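Local coordinates for protein 11S globulin isoform 1 (Cocos nucifera, PDB 5WPW) that serves as a hexameric seed storage globulin of coconut, a nutrient reservoir and potential food allergen built from two cupin domains, at residues T373-G376 with A380-G383. The protein carries 2 engineered substitutions. Residues are numbered along the deposited sequence; the frame is centred on the assembly and turned at random.
Engineered in segment 373-376: I374 (natural residue Val).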
loop_
_atom_site.group_PDB
_atom_site.type_symbol
_atom_site.label_atom_id
_atom_site.label_comp_id
_atom_site.label_asym_id
_atom_site.label_seq_id
_atom_site.Cartn_x
_atom_site.Cartn_y
_atom_site.Cartn_z
ATOM N N THR A 373 -9.747 22.799 14.753
ATOM C CA THR A 373 -10.449 23.854 15.483
ATOM C C THR A 373 -9.469 24.674 16.333
ATOM O O THR A 373 -8.374 24.228 16.675
ATOM C CB THR A 373 -11.543 23.279 16.379
ATOM O OG1 THR A 373 -10.990 22.285 17.245
ATOM C CG2 THR A 373 -12.666 22.666 15.561
ATOM N N ILE A 374 -9.873 25.904 16.644
ATOM C CA ILE A 374 -9.075 26.800 17.480
ATOM C C ILE A 374 -9.456 26.675 18.944
ATOM O O ILE A 374 -8.577 26.618 19.801
ATOM C CB ILE A 374 -9.218 28.251 16.973
ATOM C CG1 ILE A 374 -8.733 28.343 15.529
ATOM C CG2 ILE A 374 -8.388 29.209 17.799
ATOM C CD1 ILE A 374 -8.773 29.735 14.933
ATOM N N VAL A 375 -10.761 26.624 19.228
ATOM C CA VAL A 375 -11.318 26.373 20.552
ATOM C C VAL A 375 -12.213 25.147 20.485
ATOM O O VAL A 375 -12.768 24.817 19.433
ATOM C CB VAL A 375 -12.116 27.580 21.085
ATOM C CG1 VAL A 375 -11.168 28.586 21.703
ATOM C CG2 VAL A 375 -12.943 28.204 19.968
ATOM N N GLY A 376 -12.352 24.468 21.614
ATOM C CA GLY A 376 -13.198 23.295 21.697
ATOM C C GLY A 376 -12.415 22.062 22.096
ATOM O O GLY A 376 -11.210 22.105 22.339
ATOM N N ALA A 380 -6.640 23.380 18.832
ATOM C CA ALA A 380 -5.245 23.761 18.968
ATOM C C ALA A 380 -4.967 24.371 20.336
ATOM O O ALA A 380 -3.959 24.045 20.982
ATOM C CB ALA A 380 -4.888 24.753 17.865
ATOM N N LEU A 381 -5.842 25.270 20.792
ATOM C CA LEU A 381 -5.583 25.943 22.057
ATOM C C LEU A 381 -5.733 24.983 23.220
ATOM O O LEU A 381 -4.945 25.025 24.170
ATOM C CB LEU A 381 -6.497 27.156 22.206
ATOM C CG LEU A 381 -6.116 28.245 21.190
ATOM C CD1 LEU A 381 -6.791 29.568 21.506
ATOM C CD2 LEU A 381 -4.609 28.419 21.100
ATOM N N ARG A 382 -6.712 24.085 23.166
ATOM C CA ARG A 382 -6.845 23.173 24.292
ATOM C C ARG A 382 -5.635 22.263 24.435
ATOM O O ARG A 382 -5.409 21.715 25.518
ATOM C CB ARG A 382 -8.104 22.322 24.174
ATOM C CG ARG A 382 -8.540 21.828 25.554
ATOM C CD ARG A 382 -9.977 21.439 25.617
ATOM N NE ARG A 382 -10.191 20.075 25.144
ATOM C CZ ARG A 382 -9.963 18.980 25.866
ATOM N NH1 ARG A 382 -10.191 17.782 25.338
ATOM N NH2 ARG A 382 -9.505 19.079 27.109
ATOM N N GLY A 383 -4.849 22.097 23.369
ATOM C CA GLY A 383 -3.702 21.226 23.449
ATOM C C GLY A 383 -2.446 21.875 23.952
ATOM O O GLY A 383 -1.446 21.181 24.143
#
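The guanidinium of R382 meets the carbonyl oxygen of G376 at its edge, close to the guanidinium plane, with R382 NE 3.6 Å from G376 O. This is an edge contact and does not count as a hydrogen bond; the same oxygen accepts one from the hydroxyl of S379. R382 CG stands anti to the backbone N, which carries the chain along G376 and brings R382 CD to 3.6 Å from G376 O, and the bend at chi3 (84°) then sets the direction in which NE leaves CD. The charged end forms salt bridges to a neighbouring subunit, NH2 with E103 OE1 and NH1 with E81 OE1, while NH1 also donates to K377 O. Two backbone bonds close the loop itself. A380 N donates to T373 O at 2.9 Å, with an N-H...O angle of 164°; L381 N reaches I374 O at 3.2 Å, and its donor is tilted 24° from the carbonyl plane. This compact connection links strand 371-373 of the second cupin barrel to helix 386-393, the start of the helical extension that follows the barrel in 11S globulins. On its apolar side, I374, an engineered residue (valine naturally), and L381 extend alongside each other, CG2 of I374 lying 4.1 Å from CD1 of L381. V375 CG1 is more distant, 4.5 Å from L381 CD1. Both V375 and L381 also pack on F192 of the neighbouring subunit, and L381 touches L389 and Y393 of helix 386-393. The backbone of G376 takes up a conformation disfavoured for residues that carry a side chain.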